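Local coordinates for D-methionine-binding lipoprotein MetQ (Escherichia coli, PDB 4YAH) that binds methionine as the solute-binding lipoprotein of an ATP-driven D-methionine permease and takes part in uptake of the amino acid, at residues G210-K215 against V262-A267; G130-V135 against D193-L198; N31-G36 against E241-F246. All blocks are in the same frame, centred on the assembly; numbering follows the deposited sequence.

Interaction 1. Residues G210-K215 against V262-A267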
ATOM      1  N   GLY A 210       1.545   3.671  14.581  1.00 23.59           N
ATOM      2  CA  GLY A 210       2.563   4.682  14.808  1.00 24.64           C
ATOM      3  C   GLY A 210       3.966   4.295  14.378  1.00 24.72           C
ATOM      4  O   GLY A 210       4.948   4.874  14.848  1.00 29.41           O
ATOM      5  N   LEU A 211       4.058   3.321  13.478  1.00 19.78           N
ATOM      6  CA  LEU A 211       5.338   2.882  12.934  1.00 17.82           C
ATOM      7  C   LEU A 211       5.567   3.478  11.553  1.00 24.27           C
ATOM      8  O   LEU A 211       4.631   3.608  10.762  1.00 20.87           O
ATOM      9  CB  LEU A 211       5.396   1.362  12.841  1.00 20.80           C
ATOM     10  CG  LEU A 211       5.159   0.600  14.140  1.00 21.25           C
ATOM     11  CD1 LEU A 211       5.196  -0.899  13.875  1.00 25.54           C
ATOM     12  CD2 LEU A 211       6.188   0.987  15.159  1.00 21.03           C
ATOM     13  N   THR A 212       6.810   3.844  11.281  1.00 18.97           N
ATOM     14  CA  THR A 212       7.228   4.260   9.943  1.00 20.42           C
ATOM     15  C   THR A 212       8.536   3.591   9.579  1.00 20.86           C
ATOM     16  O   THR A 212       9.310   3.213  10.453  1.00 20.15           O
ATOM     17  CB  THR A 212       7.430   5.779   9.810  1.00 26.49           C
ATOM     18  OG1 THR A 212       8.518   6.197  10.644  1.00 27.44           O
ATOM     19  CG2 THR A 212       6.164   6.532  10.165  1.00 34.05           C
ATOM     20  N   PRO A 213       8.800   3.439   8.270  1.00 17.06           N
ATOM     21  CA  PRO A 213      10.040   2.769   7.898  1.00 17.49           C
ATOM     22  C   PRO A 213      11.281   3.433   8.479  1.00 19.84           C
ATOM     23  O   PRO A 213      12.158   2.722   8.983  1.00 23.04           O
ATOM     24  CB  PRO A 213      10.024   2.860   6.360  1.00 19.62           C
ATOM     25  CG  PRO A 213       8.571   2.785   6.042  1.00 19.35           C
ATOM     26  CD  PRO A 213       7.909   3.621   7.106  1.00 17.43           C
ATOM     27  N   ALA A 214      11.374   4.758   8.429  1.00 22.12           N
ATOM     28  CA  ALA A 214      12.635   5.398   8.813  1.00 25.96           C
ATOM     29  C   ALA A 214      12.875   5.284  10.311  1.00 27.30           C
ATOM     30  O   ALA A 214      14.017   5.220  10.748  1.00 28.40           O
ATOM     31  CB  ALA A 214      12.656   6.840   8.407  1.00 26.26           C
ATOM     32  N   LYS A 215      11.807   5.267  11.092  1.00 21.38           N
ATOM     33  CA  LYS A 215      11.951   5.281  12.545  1.00 27.86           C
ATOM     34  C   LYS A 215      12.037   3.879  13.107  1.00 31.60           C
ATOM     35  O   LYS A 215      12.784   3.633  14.046  1.00 29.94           O
ATOM     36  CB  LYS A 215      10.781   6.020  13.197  1.00 27.48           C
ATOM     37  CG  LYS A 215      10.873   6.104  14.713  1.00 34.49           C
ATOM     38  CD  LYS A 215      12.109   6.876  15.157  1.00 54.80           C
ATOM     39  CE  LYS A 215      12.072   7.189  16.649  1.00 64.16           C
ATOM     40  NZ  LYS A 215      11.932   5.959  17.479  1.00 68.84           N
ATOM     41  N   VAL A 262       3.422  13.087   8.005  1.00 28.91           N
ATOM     42  CA  VAL A 262       2.817  11.976   8.730  1.00 25.53           C
ATOM     43  C   VAL A 262       3.531  10.651   8.450  1.00 30.10           C
ATOM     44  O   VAL A 262       3.567   9.793   9.325  1.00 27.68           O
ATOM     45  CB  VAL A 262       1.312  11.837   8.413  1.00 25.78           C
ATOM     46  CG1 VAL A 262       1.085  11.328   7.013  1.00 24.72           C
ATOM     47  CG2 VAL A 262       0.639  10.909   9.440  1.00 34.37           C
ATOM     48  N   PHE A 263       4.131  10.484   7.265  1.00 27.48           N
ATOM     49  CA  PHE A 263       4.847   9.238   6.967  1.00 24.97           C
ATOM     50  C   PHE A 263       6.352   9.364   7.229  1.00 23.34           C
ATOM     51  O   PHE A 263       7.125   8.493   6.841  1.00 22.77           O
ATOM     52  CB  PHE A 263       4.592   8.796   5.514  1.00 22.43           C
ATOM     53  CG  PHE A 263       3.189   8.327   5.276  1.00 21.13           C
ATOM     54  CD1 PHE A 263       2.739   7.156   5.849  1.00 25.79           C
ATOM     55  CD2 PHE A 263       2.309   9.065   4.481  1.00 20.86           C
ATOM     56  CE1 PHE A 263       1.440   6.723   5.659  1.00 27.16           C
ATOM     57  CE2 PHE A 263       1.008   8.635   4.281  1.00 23.89           C
ATOM     58  CZ  PHE A 263       0.570   7.467   4.864  1.00 23.11           C
ATOM     59  N   ASN A 264       6.758  10.456   7.869  1.00 26.44           N
ATOM     60  CA  ASN A 264       8.157  10.636   8.256  1.00 25.40           C
ATOM     61  C   ASN A 264       9.127  10.306   7.101  1.00 25.96           C
ATOM     62  O   ASN A 264      10.050   9.489   7.244  1.00 26.60           O
ATOM     63  CB  ASN A 264       8.438   9.774   9.490  1.00 27.43           C
ATOM     64  CG  ASN A 264       9.823  10.000  10.063  1.00 32.29           C
ATOM     65  OD1 ASN A 264      10.325  11.126  10.075  1.00 40.91           O
ATOM     66  ND2 ASN A 264      10.452   8.926  10.536  1.00 35.35           N
ATOM     67  N   GLY A 265       8.890  10.925   5.941  1.00 24.61           N
ATOM     68  CA  GLY A 265       9.756  10.752   4.781  1.00 25.50           C
ATOM     69  C   GLY A 265       9.513   9.478   3.990  1.00 22.34           C
ATOM     70  O   GLY A 265      10.189   9.220   2.998  1.00 26.20           O
ATOM     71  N   GLY A 266       8.526   8.692   4.402  1.00 27.23           N
ATOM     72  CA  GLY A 266       8.257   7.419   3.762  1.00 25.11           C
ATOM     73  C   GLY A 266       7.254   7.489   2.617  1.00 26.40           C
ATOM     74  O   GLY A 266       6.685   6.461   2.248  1.00 21.71           O
ATOM     75  N   ALA A 267       7.034   8.690   2.075  1.00 22.35           N
ATOM     76  CA  ALA A 267       6.121   8.896   0.937  1.00 20.96           C
ATOM     77  C   ALA A 267       6.848   9.642  -0.182  1.00 22.48           C
ATOM     78  O   ALA A 267       7.315  10.763   0.006  1.00 29.48           O
ATOM     79  CB  ALA A 267       4.909   9.648   1.358  1.00 22.78           C
TER
HETATM   80  O   HOH W   1       9.668   6.419   6.752  1.00 23.27           O

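Interaction 2. Residues G130-V135 against D193-L198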
ATOM      1  N   GLY A 130      14.088 -20.898  12.494  1.00 20.37           N
ATOM      2  CA  GLY A 130      12.725 -21.359  12.695  1.00 19.47           C
ATOM      3  C   GLY A 130      11.734 -20.249  12.974  1.00 23.73           C
ATOM      4  O   GLY A 130      10.564 -20.520  13.243  1.00 28.63           O
ATOM      5  N   SER A 131      12.186 -19.000  12.912  1.00 21.57           N
ATOM      6  CA  SER A 131      11.326 -17.877  13.244  1.00 22.69           C
ATOM      7  C   SER A 131      10.195 -17.759  12.240  1.00 21.75           C
ATOM      8  O   SER A 131      10.394 -18.002  11.049  1.00 20.94           O
ATOM      9  CB  SER A 131      12.114 -16.578  13.270  1.00 21.39           C
ATOM     10  OG  SER A 131      12.873 -16.452  14.454  1.00 21.22           O
ATOM     11  N   GLN A 132       9.017 -17.383  12.722  1.00 20.11           N
ATOM     12  CA  GLN A 132       7.928 -17.029  11.813  1.00 17.35           C
ATOM     13  C   GLN A 132       8.074 -15.583  11.363  1.00 16.75           C
ATOM     14  O   GLN A 132       8.331 -14.677  12.170  1.00 17.64           O
ATOM     15  CB  GLN A 132       6.577 -17.255  12.473  1.00 18.11           C
ATOM     16  CG  GLN A 132       6.268 -18.728  12.723  1.00 21.06           C
ATOM     17  CD  GLN A 132       4.932 -18.927  13.386  1.00 28.11           C
ATOM     18  OE1 GLN A 132       4.046 -18.083  13.273  1.00 31.86           O
ATOM     19  NE2 GLN A 132       4.784 -20.036  14.100  1.00 31.71           N
ATOM     20  N   VAL A 133       7.897 -15.379  10.063  1.00 17.61           N
ATOM     21  CA  VAL A 133       7.991 -14.067   9.455  1.00 16.00           C
ATOM     22  C   VAL A 133       6.669 -13.813   8.752  1.00 16.52           C
ATOM     23  O   VAL A 133       6.305 -14.568   7.860  1.00 18.85           O
ATOM     24  CB  VAL A 133       9.158 -13.978   8.455  1.00 17.33           C
ATOM     25  CG1 VAL A 133       9.177 -12.618   7.777  1.00 16.61           C
ATOM     26  CG2 VAL A 133      10.477 -14.258   9.183  1.00 19.08           C
ATOM     27  N   ALA A 134       5.957 -12.768   9.163  1.00 16.15           N
ATOM     28  CA  ALA A 134       4.635 -12.485   8.613  1.00 15.96           C
ATOM     29  C   ALA A 134       4.752 -11.574   7.400  1.00 14.54           C
ATOM     30  O   ALA A 134       5.540 -10.615   7.407  1.00 16.44           O
ATOM     31  CB  ALA A 134       3.733 -11.866   9.670  1.00 16.99           C
ATOM     32  N   VAL A 135       3.964 -11.881   6.373  1.00 16.06           N
ATOM     33  CA  VAL A 135       3.896 -11.079   5.170  1.00 17.44           C
ATOM     34  C   VAL A 135       2.448 -10.999   4.678  1.00 19.16           C
ATOM     35  O   VAL A 135       1.622 -11.858   4.997  1.00 17.41           O
ATOM     36  CB  VAL A 135       4.767 -11.661   4.049  1.00 16.75           C
ATOM     37  CG1 VAL A 135       6.232 -11.730   4.479  1.00 16.78           C
ATOM     38  CG2 VAL A 135       4.263 -13.047   3.662  1.00 18.34           C
ATOM     39  N   ASP A 193       2.075 -11.436  18.311  1.00 16.22           N
ATOM     40  CA  ASP A 193       1.923 -12.886  18.383  1.00 20.09           C
ATOM     41  C   ASP A 193       3.219 -13.496  18.920  1.00 18.42           C
ATOM     42  O   ASP A 193       4.317 -13.064  18.548  1.00 18.76           O
ATOM     43  CB  ASP A 193       1.581 -13.477  17.018  1.00 23.36           C
ATOM     44  CG  ASP A 193       1.341 -14.983  17.074  1.00 30.90           C
ATOM     45  OD1 ASP A 193       0.168 -15.398  17.188  1.00 33.03           O
ATOM     46  OD2 ASP A 193       2.323 -15.755  17.000  1.00 26.43           O
ATOM     47  N   ALA A 194       3.089 -14.511  19.771  1.00 19.06           N
ATOM     48  CA  ALA A 194       4.239 -15.029  20.499  1.00 18.80           C
ATOM     49  C   ALA A 194       5.309 -15.589  19.586  1.00 20.56           C
ATOM     50  O   ALA A 194       6.480 -15.609  19.960  1.00 22.05           O
ATOM     51  CB  ALA A 194       3.789 -16.094  21.496  1.00 25.97           C
ATOM     52  N   GLN A 195       4.933 -16.048  18.400  1.00 21.84           N
ATOM     53  CA  GLN A 195       5.906 -16.663  17.494  1.00 25.15           C
ATOM     54  C   GLN A 195       6.354 -15.774  16.314  1.00 21.16           C
ATOM     55  O   GLN A 195       7.270 -16.147  15.585  1.00 20.97           O
ATOM     56  CB  GLN A 195       5.340 -17.976  16.954  1.00 25.75           C
ATOM     57  CG  GLN A 195       5.100 -19.035  18.033  1.00 30.74           C
ATOM     58  CD  GLN A 195       6.346 -19.360  18.860  1.00 38.37           C
ATOM     59  OE1 GLN A 195       7.472 -19.337  18.359  1.00 35.18           O
ATOM     60  NE2 GLN A 195       6.142 -19.653  20.142  1.00 46.27           N
ATOM     61  N   ILE A 196       5.739 -14.602  16.137  1.00 19.03           N
ATOM     62  CA  ILE A 196       6.085 -13.745  14.996  1.00 17.82           C
ATOM     63  C   ILE A 196       7.266 -12.837  15.327  1.00 18.33           C
ATOM     64  O   ILE A 196       7.156 -11.893  16.106  1.00 16.95           O
ATOM     65  CB  ILE A 196       4.877 -12.896  14.550  1.00 18.84           C
ATOM     66  CG1 ILE A 196       3.703 -13.804  14.148  1.00 26.61           C
ATOM     67  CG2 ILE A 196       5.261 -11.949  13.439  1.00 18.10           C
ATOM     68  CD1 ILE A 196       3.919 -14.617  12.935  1.00 36.70           C
ATOM     69  N   ALA A 197       8.409 -13.142  14.716  1.00 17.58           N
ATOM     70  CA  ALA A 197       9.654 -12.447  15.002  1.00 18.86           C
ATOM     71  C   ALA A 197       9.891 -11.231  14.131  1.00 18.29           C
ATOM     72  O   ALA A 197      10.701 -10.359  14.465  1.00 19.86           O
ATOM     73  CB  ALA A 197      10.822 -13.419  14.840  1.00 20.28           C
ATOM     74  N   LEU A 198       9.165 -11.176  13.019  1.00 15.58           N
ATOM     75  CA  LEU A 198       9.412 -10.207  11.974  1.00 16.02           C
ATOM     76  C   LEU A 198       8.160 -10.140  11.114  1.00 15.65           C
ATOM     77  O   LEU A 198       7.537 -11.166  10.860  1.00 16.44           O
ATOM     78  CB  LEU A 198      10.637 -10.632  11.157  1.00 19.80           C
ATOM     79  CG  LEU A 198      11.125  -9.752  10.015  1.00 23.28           C
ATOM     80  CD1 LEU A 198      11.640  -8.424  10.532  1.00 24.98           C
ATOM     81  CD2 LEU A 198      12.231 -10.502   9.259  1.00 21.85           C
TER
HETATM   82  O   HOH W   2       8.317 -20.046  15.422  1.00 38.07           O
HETATM   83  O   HOH W   3       1.846 -17.398  14.695  1.00 33.59           O

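Interaction 3. Residues N31-G36 against E241-F246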
ATOM      1  N   ASN A  31     -21.751  18.043  -8.332  1.00 20.29           N
ATOM      2  CA  ASN A  31     -20.594  18.657  -7.706  1.00 20.81           C
ATOM      3  C   ASN A  31     -20.076  17.818  -6.553  1.00 24.30           C
ATOM      4  O   ASN A  31     -19.366  18.323  -5.698  1.00 23.33           O
ATOM      5  CB  ASN A  31     -20.916  20.050  -7.211  1.00 24.52           C
ATOM      6  CG  ASN A  31     -19.677  20.812  -6.836  1.00 23.76           C
ATOM      7  OD1 ASN A  31     -18.694  20.823  -7.579  1.00 23.91           O
ATOM      8  ND2 ASN A  31     -19.684  21.401  -5.653  1.00 30.61           N
ATOM      9  N   HIS A  32     -20.443  16.541  -6.554  1.00 21.91           N
ATOM     10  CA  HIS A  32     -20.119  15.620  -5.467  1.00 23.34           C
ATOM     11  C   HIS A  32     -19.399  14.393  -6.004  1.00 19.92           C
ATOM     12  O   HIS A  32     -19.792  13.852  -7.033  1.00 22.07           O
ATOM     13  CB  HIS A  32     -21.399  15.197  -4.756  1.00 21.60           C
ATOM     14  CG  HIS A  32     -21.182  14.321  -3.570  1.00 24.96           C
ATOM     15  ND1 HIS A  32     -20.896  14.824  -2.318  1.00 34.09           N
ATOM     16  CD2 HIS A  32     -21.246  12.976  -3.431  1.00 34.67           C
ATOM     17  CE1 HIS A  32     -20.772  13.825  -1.464  1.00 35.71           C
ATOM     18  NE2 HIS A  32     -20.983  12.692  -2.113  1.00 28.13           N
ATOM     19  N   ILE A  33     -18.333  13.955  -5.318  1.00 20.00           N
ATOM     20  CA  ILE A  33     -17.657  12.722  -5.682  1.00 21.26           C
ATOM     21  C   ILE A  33     -17.311  11.942  -4.413  1.00 19.81           C
ATOM     22  O   ILE A  33     -16.903  12.524  -3.427  1.00 22.86           O
ATOM     23  CB  ILE A  33     -16.376  13.007  -6.526  1.00 21.80           C
ATOM     24  CG1 ILE A  33     -15.718  11.712  -6.992  1.00 28.25           C
ATOM     25  CG2 ILE A  33     -15.390  13.863  -5.757  1.00 20.32           C
ATOM     26  CD1 ILE A  33     -14.539  11.937  -7.936  1.00 25.77           C
ATOM     27  N   LYS A  34     -17.525  10.634  -4.449  1.00 19.68           N
ATOM     28  CA  LYS A  34     -17.164   9.762  -3.325  1.00 20.16           C
ATOM     29  C   LYS A  34     -15.848   9.049  -3.650  1.00 19.70           C
ATOM     30  O   LYS A  34     -15.738   8.406  -4.699  1.00 17.79           O
ATOM     31  CB  LYS A  34     -18.261   8.735  -3.053  1.00 20.44           C
ATOM     32  CG  LYS A  34     -19.595   9.312  -2.544  1.00 24.35           C
ATOM     33  CD  LYS A  34     -20.508   8.199  -2.101  1.00 31.87           C
ATOM     34  CE  LYS A  34     -21.815   8.746  -1.544  1.00 52.16           C
ATOM     35  NZ  LYS A  34     -22.681   7.669  -0.986  1.00 70.22           N
ATOM     36  N   VAL A  35     -14.869   9.155  -2.752  1.00 19.12           N
ATOM     37  CA  VAL A  35     -13.562   8.522  -2.952  1.00 14.79           C
ATOM     38  C   VAL A  35     -13.239   7.588  -1.804  1.00 18.90           C
ATOM     39  O   VAL A  35     -13.258   8.002  -0.650  1.00 18.36           O
ATOM     40  CB  VAL A  35     -12.443   9.552  -3.080  1.00 15.78           C
ATOM     41  CG1 VAL A  35     -11.129   8.868  -3.441  1.00 16.55           C
ATOM     42  CG2 VAL A  35     -12.782  10.602  -4.144  1.00 19.60           C
ATOM     43  N   GLY A  36     -12.948   6.331  -2.132  1.00 17.25           N
ATOM     44  CA  GLY A  36     -12.574   5.351  -1.125  1.00 19.34           C
ATOM     45  C   GLY A  36     -11.106   5.419  -0.757  1.00 18.53           C
ATOM     46  O   GLY A  36     -10.238   5.437  -1.630  1.00 17.34           O
ATOM     47  N   GLU A 241     -15.317  15.026 -15.117  1.00 16.43           N
ATOM     48  CA  GLU A 241     -14.677  16.267 -14.724  1.00 17.86           C
ATOM     49  C   GLU A 241     -14.346  16.263 -13.229  1.00 21.70           C
ATOM     50  O   GLU A 241     -13.317  16.816 -12.848  1.00 19.90           O
ATOM     51  CB  GLU A 241     -15.553  17.467 -15.097  1.00 19.28           C
ATOM     52  CG  GLU A 241     -15.655  17.674 -16.619  1.00 22.71           C
ATOM     53  CD  GLU A 241     -14.305  17.863 -17.312  1.00 25.98           C
ATOM     54  OE1 GLU A 241     -13.513  18.711 -16.854  1.00 27.02           O
ATOM     55  OE2 GLU A 241     -14.047  17.163 -18.319  1.00 24.14           O
ATOM     56  N   ASN A 242     -15.179  15.635 -12.388  1.00 17.71           N
ATOM     57  CA  ASN A 242     -14.923  15.640 -10.946  1.00 17.10           C
ATOM     58  C   ASN A 242     -13.738  14.758 -10.607  1.00 18.42           C
ATOM     59  O   ASN A 242     -13.019  15.050  -9.669  1.00 18.56           O
ATOM     60  CB  ASN A 242     -16.144  15.199 -10.153  1.00 19.02           C
ATOM     61  CG  ASN A 242     -17.242  16.227 -10.203  1.00 22.95           C
ATOM     62  OD1 ASN A 242     -16.997  17.379 -10.568  1.00 20.34           O
ATOM     63  ND2 ASN A 242     -18.439  15.835  -9.811  1.00 23.34           N
ATOM     64  N   VAL A 243     -13.542  13.698 -11.384  1.00 17.36           N
ATOM     65  CA  VAL A 243     -12.375  12.829 -11.227  1.00 17.05           C
ATOM     66  C   VAL A 243     -11.114  13.635 -11.517  1.00 19.49           C
ATOM     67  O   VAL A 243     -10.145  13.592 -10.751  1.00 18.68           O
ATOM     68  CB  VAL A 243     -12.462  11.614 -12.166  1.00 19.68           C
ATOM     69  CG1 VAL A 243     -11.121  10.852 -12.239  1.00 17.72           C
ATOM     70  CG2 VAL A 243     -13.584  10.693 -11.715  1.00 18.25           C
ATOM     71  N   LYS A 244     -11.130  14.388 -12.617  1.00 17.75           N
ATOM     72  CA  LYS A 244      -9.962  15.169 -13.012  1.00 18.95           C
ATOM     73  C   LYS A 244      -9.632  16.177 -11.923  1.00 20.40           C
ATOM     74  O   LYS A 244      -8.460  16.373 -11.583  1.00 19.16           O
ATOM     75  CB  LYS A 244     -10.193  15.887 -14.338  1.00 22.99           C
ATOM     76  CG  LYS A 244     -10.331  14.967 -15.532  1.00 23.61           C
ATOM     77  CD  LYS A 244     -10.543  15.810 -16.808  1.00 29.32           C
ATOM     78  CE  LYS A 244     -11.226  15.026 -17.887  1.00 34.23           C
ATOM     79  NZ  LYS A 244     -11.458  15.861 -19.110  1.00 27.52           N
ATOM     80  N   LYS A 245     -10.663  16.795 -11.354  1.00 19.22           N
ATOM     81  CA  LYS A 245     -10.458  17.765 -10.295  1.00 19.53           C
ATOM     82  C   LYS A 245      -9.839  17.124  -9.060  1.00 17.50           C
ATOM     83  O   LYS A 245      -8.948  17.698  -8.439  1.00 20.05           O
ATOM     84  CB  LYS A 245     -11.776  18.418  -9.895  1.00 20.96           C
ATOM     85  CG  LYS A 245     -12.297  19.426 -10.892  1.00 22.24           C
ATOM     86  CD  LYS A 245     -13.622  19.966 -10.394  1.00 24.77           C
ATOM     87  CE  LYS A 245     -14.157  21.020 -11.311  1.00 29.65           C
ATOM     88  NZ  LYS A 245     -15.599  21.256 -11.053  1.00 23.75           N
ATOM     89  N   PHE A 246     -10.337  15.954  -8.687  1.00 19.67           N
ATOM     90  CA  PHE A 246      -9.842  15.301  -7.491  1.00 18.66           C
ATOM     91  C   PHE A 246      -8.373  14.934  -7.684  1.00 19.45           C
ATOM     92  O   PHE A 246      -7.549  15.068  -6.782  1.00 18.23           O
ATOM     93  CB  PHE A 246     -10.648  14.056  -7.161  1.00 16.90           C
ATOM     94  CG  PHE A 246     -10.137  13.341  -5.970  1.00 18.67           C
ATOM     95  CD1 PHE A 246     -10.289  13.898  -4.723  1.00 22.43           C
ATOM     96  CD2 PHE A 246      -9.452  12.152  -6.099  1.00 24.96           C
ATOM     97  CE1 PHE A 246      -9.796  13.267  -3.603  1.00 24.19           C
ATOM     98  CE2 PHE A 246      -8.944  11.513  -4.968  1.00 20.57           C
ATOM     99  CZ  PHE A 246      -9.128  12.075  -3.733  1.00 22.12           C
TER
HETATM  100  O   HOH W   4     -17.785  19.960 -10.228  1.00 24.98           O
HETATM  101  O   HOH W   5     -16.260  21.973  -8.451  1.00 27.83           O

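Interaction 1. Residues G210-K215 against V262-A267
Thr212 and Phe263 come closest along the backbone, their CA atoms 6.3 Å apart, where the start of helix 213-216 faces the type I' turn from Phe263 to Gly266. Thr212 is the N-cap of its helix, while Asn264, with positive phi, is the C-prime residue of the Schellman motif that ends helix 253-262. Their side chains cross at about a right angle. Asn264 reaches over with its amide, and ND2 gives a weak but fairly straight hydrogen bond to Thr212 OG1 (3.3 Å, 166° at the hydrogen). That hydroxyl oxygen also accepts the backbone N-H of Lys215, weakly, at 3.4 Å from Lys215 N to Thr212 OG1, the capping bond of the helix. With chi1 at 65°, Thr212 OG1 sits between its own N and carbonyl carbon, which leaves CG2 to lie 4.0 Å from Phe263 O. Next along the helix, Ala214 CB packs 3.7 Å from Asn264 ND2. One water completes the join: it accepts from Ala214 N (2.9 Å) and donates to Asn264 O (3.1 Å). A side chain at Gly266 would point toward Pro213 and run into Phe263 O. Behind the turn, the Phe263 ring meets Tyr112 of the methionine pocket and touches Ala41 and Val45 on one helix and Thr203 on another. The Phe263 side chain is about 8 Å from the bound methionine, consistent with a place near the meeting of the lobes. Thr212 OG1 thus takes two weak donors, one from each segment, and the other polar link runs through water, so weak bonds couple the two helix ends.

Interaction 2. Residues G130-V135 against D193-L198
Gln132 and Ala197 meet through their backbones: Ala197 N donates to Gln132 O over 3.0 Å, in the plane of the carbonyl. Ala134 N donates to Leu198 O at 2.8 Å, and the CA of Val133 offers a C-H to the same oxygen. Between these two bonds the second strand holds one residue more than a regular parallel pairing, the extra one falling at Ala197, and buried Leu198 N is skipped, finding no partner in the model. Val133 and Leu198 run side by side, with CG1 of the valine 4.0 Å from CD2 of the leucine. Ala134 CB rests on Ile196 CG2.

With CG beside its own N (chi1 -68°) and the chain extended beyond, the Gln132 amide passes over Gln195, NE2 standing 3.6 Å from Gln195 CB, while OE1 meets Ile196 CD1. A water donates to Gln132 OE1 (2.7 Å) and to Asp193 OD2. Were Gln132 cut back to an alanine, that water is likely to lose its hold on this strand, and Gln195 CB and Ile196 CD1 the amide that covers them.

Further out, Asp193 OD2 accepts from Gln195 N in an Asx turn within a type I turn, and Lys120 NZ bonds to both Asp193 O and Ile196 O. Strand 178-182 takes the far edge of 132-136 through Val133. These are neighbouring parallel strands, though their short segments here lie at 71°, in the five-stranded mixed sheet of one lobe, as in the alpha/beta lobes of type II periplasmic binding proteins.

Interaction 3. Residues N31-G36 against E241-F246
Asn31 OD1 is shared by two waters, and both of them reach Lys245 NZ across the contact. The first lies 2.9 Å from Asn31 OD1 and also meets Asn242 OD1, at 2.7 Å. The second is 2.8 Å from Asn31 OD1. Each water has more acceptors within reach than protons to give, so not all of these can be served at once. Both waters accept from Lys245 NZ, the first at 2.7 Å from that nitrogen, so the link to Asn31 is made through solvent. The side-chain oxygens of both asparagines meet the first water, and Asn31 OD1 the second as well. The nitrogen ends of the two amides are engaged elsewhere: Asn31 ND2 bonds to Gly58 O, and Asn242 ND2 bonds to Pro30 O just ahead of the strand. This fixes which way each amide is turned.

Below this polar rim, helix 241-250 lies on the six-stranded mixed sheet of its lobe, its first turns crossing strand 32-36 at 61°. Val61 of the neighbouring strand 60-66 and Ile231 of strand 229-234 also touch the Phe246 side chain, so helix and sheet form a layered alpha/beta packing.

Ile33 is fully stretched, CG1 anti to the backbone N and CD1 continuing the line, which lays its tip against the helix backbone 3.9 Å from Asn242 O. The same methyl meets Val243 CG2 and lies farther from Phe246 CB. Val35 faces Phe246 head on: its CG2 stands over the centre of the ring, 3.9 Å from the centroid and only 6° off the normal, a CH-pi contact. Its other methyl, CG1, lies on the same side of the ring, displaced outward past the CE2-CZ bond, 3.8 Å from Phe246 CE2.

The three contacts share no element of structure and do not touch one another. Interactions 2 and 3 lie on opposite sides of the chain's centre, about 41 Å apart between centres. Interaction 2 is buried; interactions 1 and 3 are only partly so, interaction 3 having buried Ile33, Val35, Val243 and Phe246. Interaction 1 lies nearer the middle and is the smallest in buried surface. Their chemistry follows: interaction 2 joins neighbouring strands by backbone bonds, interaction 3 sets a helix on a sheet with apolar side chains beside a water-bridged polar edge, and interaction 1 relies on a weak amide bond and one water. Along the chain, interaction 2 nests inside the loop closed by interaction 3, whereas interactions 1 and 3 alternate.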